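Local atomic coordinates of probable glucarate dehydratase (Mycobacterium smegmatis str. MC2 155, PDB entry 3VDG), a protein that belongs to the enolase superfamily and probably dehydrates glucarate, an acid sugar, at a metal-dependent active site. Residues E74-D78 / T79-E83; T127-V131 / V132-F136. All coordinates share one frame; numbering follows the deposited sequence. Where two conformers were deposited one is given.

Interaction 1 of 2, residues E74-D78 / T79-E83; sequences ETYAD and TVHLE
H81 turns its imidazole back over the chain it follows and meets the side chain of T75 coming from the opposite direction. H81 NE2 donates a hydrogen bond of 2.8 Å to T75 OG1. The hydroxyl sits at the ring edge, tilted 18° out of the ring plane. Both groups swing away from their own backbone N: CG of H81 is anti to it (chi1 -165°), and so is OG1 of T75. The T75 methyl closes in on the same nitrogen, with CG2 3.7 Å from H81 NE2. Y76 lies across one face of the imidazole, its CD2 4.1 Å from H81 NE2. The two rings meet obliquely, with planes at 58°. Y76 O lies in the imidazole plane, 3.2 Å from H81 CD2. This carbonyl is buried and has no hydrogen-bonding partner.

The segment is a strand-to-helix turn. It runs from the end of strand 70-75, an outer strand of the three-stranded antiparallel sheet, into helix 79-92. Such a sheet followed by helices is the N-terminal capping domain of enolase-superfamily proteins. D78 holds the N-cap position, but its carboxylate makes no capping bond. That group bonds outward instead, to the backbone N of G121 and of R425. The first helical turn closes through L82 N, which donates to D78 O at 3.0 Å. L82 lays its branch against A77, with L82 CD2 4.3 Å from A77 CB. Beyond the turn, Y76 packs against H318 and Y319 of helix 317-320.

Interaction 2 of 2, residues T127-V131 / V132-F136; sequences TSASV and VDRVF
S130 caps the start of helix 131-151 by accepting a hydrogen bond from D133 N at its OG. The bond is 2.9 Å long and nearly straight, at 169°. OG is anti to the backbone N of S130 (chi1 157°), which turns it toward D133 N in the first helical turn. This is a serine N-cap. D114 supports it from outside, through OD1 to S130 OG and OD2 to V132 N. The D133 side chain lies alongside S130, with D133 CB 3.5 Å from S130 OG. Its carboxylate is engaged elsewhere, in salt bridges with R104 and R325.

Two further hydrogen bonds meet at S130 O, and both come from R134. Its backbone N donates at 3.2 Å and its side-chain NE at 3.3 Å. They arrive from opposite faces of the carbonyl plane. NE stands well above that plane, while the oxygen lies close to the plane of the guanidinium. The R134 chain is bent at chi3 (-73°), which folds the guanidinium back over the loop. The NE bond helps to fix the guanidinium there. Farther out, NH2 makes a long, weak ion pair with D118, and NH1 a weak hydrogen bond to S120 O. The next helical bond runs from V135 N to V131 O.

The remaining contacts are van der Waals. A129 CB stands over one face of the guanidinium, offset toward its rim and 4.1 Å from R134 NE. V131 crosses the end of the arginine, with V131 CG2 3.4 Å from R134 NH2. On its other branch, V131 CG1 is 4.2 Å from V135 CG2, one turn along the helix.

V132 and F136 pack on helix 100-111. V135 touches that helix too, and with V131 it also meets helix 79-92. A129 and R134 rest on Y319 of helix 317-320.

How the interactions relate
Both interactions are helix starts, and they lie side by side with centres about 11 Å apart. Interaction 1 opens helix 79-92 and interaction 2 opens helix 131-151. They pack directly on each other. H81 CE1 is 3.5 Å from R134 O and 4.0 Å from V135 CG2, while Y76 CE2 lies 4.1 Å from R134 CG. Y76 and R134 also both touch Y319, so helix 317-320 borders both. The sodium ion, held by D244, E269 and N292, is about 12 Å from the Y76 side chain and about 13 Å from that of A129. Neither interaction includes a ligand of this metal, which probably marks the active site.

Interaction 1 of 2, residues E74-D78 / T79-E83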
loop_
_atom_site.group_PDB
_atom_site.type_symbol
_atom_site.label_atom_id
_atom_site.label_comp_id
_atom_site.label_asym_id
_atom_site.label_seq_id
_atom_site.Cartn_x
_atom_site.Cartn_y
_atom_site.Cartn_z
ATOM N N GLU A 74 13.328 -10.175 -13.281
ATOM C CA GLU A 74 13.023 -11.264 -14.215
ATOM C C GLU A 74 11.592 -11.102 -14.663
ATOM O O GLU A 74 10.711 -10.762 -13.857
ATOM C CB GLU A 74 13.198 -12.627 -13.530
ATOM C CG GLU A 74 12.900 -13.833 -14.428
ATOM C CD GLU A 74 12.898 -15.151 -13.657
ATOM O OE1 GLU A 74 13.634 -15.286 -12.653
ATOM O OE2 GLU A 74 12.165 -16.078 -14.060
ATOM N N THR A 75 11.351 -11.335 -15.951
ATOM C CA THR A 75 10.023 -11.117 -16.510
ATOM C C THR A 75 9.823 -12.032 -17.724
ATOM O O THR A 75 10.655 -12.917 -17.987
ATOM C CB THR A 75 9.882 -9.618 -16.891
ATOM O OG1 THR A 75 8.570 -9.349 -17.405
ATOM C CG2 THR A 75 10.912 -9.245 -17.930
ATOM N N TYR A 76 8.732 -11.834 -18.452
ATOM C CA TYR A 76 8.454 -12.604 -19.681
ATOM C C TYR A 76 9.425 -12.227 -20.797
ATOM O O TYR A 76 10.147 -11.239 -20.687
ATOM C CB TYR A 76 6.999 -12.333 -20.139
ATOM C CG TYR A 76 6.029 -12.266 -18.967
ATOM C CD1 TYR A 76 5.660 -13.430 -18.284
ATOM C CD2 TYR A 76 5.523 -11.039 -18.518
ATOM C CE1 TYR A 76 4.790 -13.384 -17.179
ATOM C CE2 TYR A 76 4.665 -10.972 -17.414
ATOM C CZ TYR A 76 4.301 -12.144 -16.752
ATOM O OH TYR A 76 3.455 -12.101 -15.665
ATOM N N ALA A 77 9.417 -12.982 -21.896
ATOM C CA ALA A 77 10.325 -12.692 -23.013
ATOM C C ALA A 77 9.680 -12.680 -24.391
ATOM O O ALA A 77 10.381 -12.806 -25.395
ATOM C CB ALA A 77 11.500 -13.656 -23.012
ATOM N N ASP A 78 8.365 -12.522 -24.462
ATOM C CA ASP A 78 7.737 -12.355 -25.780
ATOM C C ASP A 78 8.372 -11.193 -26.548
ATOM O O ASP A 78 8.829 -10.229 -25.953
ATOM C CB ASP A 78 6.227 -12.134 -25.655
ATOM C CG ASP A 78 5.468 -13.405 -25.242
ATOM O OD1 ASP A 78 6.096 -14.416 -24.836
ATOM O OD2 ASP A 78 4.218 -13.384 -25.321
ATOM N N THR A 79 8.375 -11.280 -27.878
ATOM C CA THR A 79 8.938 -10.238 -28.749
ATOM C C THR A 79 8.558 -8.797 -28.387
ATOM O O THR A 79 9.419 -7.931 -28.197
ATOM C CB THR A 79 8.524 -10.499 -30.214
ATOM O OG1 THR A 79 9.023 -11.784 -30.606
ATOM C CG2 THR A 79 9.084 -9.427 -31.140
ATOM N N VAL A 80 7.265 -8.530 -28.317
ATOM C CA VAL A 80 6.799 -7.163 -28.072
ATOM C C VAL A 80 7.198 -6.698 -26.655
ATOM O O VAL A 80 7.498 -5.529 -26.438
ATOM C CB VAL A 80 5.278 -7.063 -28.295
ATOM C CG1 VAL A 80 4.545 -8.063 -27.408
ATOM C CG2 VAL A 80 4.779 -5.653 -28.021
ATOM N N HIS A 81 7.218 -7.620 -25.693
ATOM C CA HIS A 81 7.651 -7.283 -24.332
ATOM C C HIS A 81 9.116 -6.900 -24.299
ATOM O O HIS A 81 9.495 -5.955 -23.625
ATOM C CB HIS A 81 7.373 -8.457 -23.376
ATOM C CG HIS A 81 7.451 -8.093 -21.900
ATOM N ND1 HIS A 81 6.686 -7.136 -21.346
ATOM C CD2 HIS A 81 8.207 -8.647 -20.856
ATOM C CE1 HIS A 81 6.951 -7.054 -20.014
ATOM N NE2 HIS A 81 7.888 -7.976 -19.721
ATOM N N LEU A 82 9.966 -7.630 -25.016
ATOM C CA LEU A 82 11.393 -7.270 -25.096
ATOM C C LEU A 82 11.624 -5.854 -25.635
ATOM O O LEU A 82 12.506 -5.118 -25.152
ATOM C CB LEU A 82 12.167 -8.274 -25.959
ATOM C CG LEU A 82 12.286 -9.691 -25.407
ATOM C CD1 LEU A 82 13.105 -10.535 -26.372
ATOM C CD2 LEU A 82 12.932 -9.685 -24.026
ATOM N N GLU A 83 10.856 -5.482 -26.648
ATOM C CA GLU A 83 10.899 -4.120 -27.195
ATOM C C GLU A 83 10.459 -3.104 -26.157
ATOM O O GLU A 83 11.050 -2.027 -26.042
ATOM C CB GLU A 83 9.968 -3.988 -28.405
ATOM C CG GLU A 83 10.355 -4.873 -29.578
ATOM C CD GLU A 83 9.332 -4.846 -30.702
ATOM O OE1 GLU A 83 8.290 -4.166 -30.563
ATOM O OE2 GLU A 83 9.571 -5.512 -31.732
#

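Interaction 2 of 2, residues T127-V131 / V132-F136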
loop_
_atom_site.group_PDB
_atom_site.type_symbol
_atom_site.label_atom_id
_atom_site.label_comp_id
_atom_site.label_asym_id
_atom_site.label_seq_id
_atom_site.Cartn_x
_atom_site.Cartn_y
_atom_site.Cartn_z
ATOM N N THR A 127 -5.443 -11.783 -20.315
ATOM C CA THR A 127 -5.301 -10.670 -21.254
ATOM C C THR A 127 -5.679 -9.269 -20.723
ATOM O O THR A 127 -5.688 -8.306 -21.483
ATOM C CB THR A 127 -6.051 -10.948 -22.588
ATOM O OG1 THR A 127 -7.470 -10.942 -22.373
ATOM C CG2 THR A 127 -5.623 -12.296 -23.187
ATOM N N SER A 128 -5.967 -9.127 -19.435
ATOM C CA SER A 128 -6.398 -7.824 -18.939
ATOM C C SER A 128 -5.415 -7.136 -17.982
ATOM O O SER A 128 -5.771 -6.163 -17.324
ATOM C CB SER A 128 -7.800 -7.915 -18.315
ATOM O OG SER A 128 -7.865 -8.882 -17.278
ATOM N N ALA A 129 -4.173 -7.623 -17.908
ATOM C CA ALA A 129 -3.196 -6.998 -16.992
ATOM C C ALA A 129 -2.625 -5.700 -17.568
ATOM O O ALA A 129 -2.553 -5.534 -18.785
ATOM C CB ALA A 129 -2.079 -7.969 -16.621
ATOM N N SER A 130 -2.245 -4.778 -16.693
ATOM C CA SER A 130 -1.668 -3.492 -17.099
ATOM C C SER A 130 -0.355 -3.701 -17.842
ATOM O O SER A 130 0.513 -4.471 -17.398
ATOM C CB SER A 130 -1.428 -2.612 -15.866
ATOM O OG SER A 130 -0.427 -1.624 -16.093
ATOM N N VAL A 131 -0.209 -3.048 -18.992
ATOM C CA VAL A 131 1.047 -3.138 -19.728
ATOM C C VAL A 131 2.163 -2.398 -18.986
ATOM O O VAL A 131 3.289 -2.884 -18.916
ATOM C CB VAL A 131 0.934 -2.577 -21.156
ATOM C CG1 VAL A 131 2.315 -2.529 -21.805
ATOM C CG2 VAL A 131 0.002 -3.454 -21.983
ATOM N N VAL A 132 1.850 -1.236 -18.425
ATOM C CA VAL A 132 2.850 -0.462 -17.704
ATOM C C VAL A 132 3.370 -1.286 -16.519
ATOM O O VAL A 132 4.577 -1.392 -16.283
ATOM C CB VAL A 132 2.286 0.881 -17.230
ATOM C CG1 VAL A 132 3.227 1.546 -16.233
ATOM C CG2 VAL A 132 2.062 1.796 -18.435
ATOM N N ASP A 133 2.456 -1.900 -15.785
ATOM C CA ASP A 133 2.889 -2.704 -14.625
ATOM C C ASP A 133 3.770 -3.902 -14.980
ATOM O O ASP A 133 4.725 -4.184 -14.266
ATOM C CB ASP A 133 1.705 -3.067 -13.724
ATOM C CG ASP A 133 1.242 -1.873 -12.858
ATOM O OD1 ASP A 133 2.088 -1.037 -12.449
ATOM O OD2 ASP A 133 0.031 -1.763 -12.572
ATOM N N ARG A 134 3.459 -4.606 -16.071
ATOM C CA ARG A 134 4.287 -5.723 -16.517
ATOM C C ARG A 134 5.686 -5.259 -16.921
ATOM O O ARG A 134 6.665 -5.969 -16.698
ATOM C CB ARG A 134 3.621 -6.456 -17.693
ATOM C CG ARG A 134 2.571 -7.470 -17.260
ATOM C CD ARG A 134 1.924 -8.133 -18.468
ATOM N NE ARG A 134 1.018 -7.200 -19.127
ATOM C CZ ARG A 134 0.298 -7.492 -20.206
ATOM N NH1 ARG A 134 0.373 -8.702 -20.768
ATOM N NH2 ARG A 134 -0.506 -6.571 -20.713
ATOM N N VAL A 135 5.777 -4.071 -17.523
ATOM C CA VAL A 135 7.084 -3.548 -17.965
ATOM C C VAL A 135 7.889 -2.979 -16.798
ATOM O O VAL A 135 9.075 -3.217 -16.697
ATOM C CB VAL A 135 6.917 -2.509 -19.088
ATOM C CG1 VAL A 135 8.274 -1.931 -19.478
ATOM C CG2 VAL A 135 6.229 -3.166 -20.295
ATOM N N PHE A 136 7.206 -2.278 -15.893
ATOM C CA PHE A 136 7.828 -1.661 -14.717
ATOM C C PHE A 136 8.328 -2.724 -13.747
ATOM O O PHE A 136 9.412 -2.603 -13.174
ATOM C CB PHE A 136 6.785 -0.746 -14.049
ATOM C CG PHE A 136 7.168 -0.212 -12.684
ATOM C CD1 PHE A 136 8.333 0.522 -12.491
ATOM C CD2 PHE A 136 6.303 -0.377 -11.600
ATOM C CE1 PHE A 136 8.656 1.033 -11.235
ATOM C CE2 PHE A 136 6.619 0.129 -10.348
ATOM C CZ PHE A 136 7.798 0.842 -10.164
#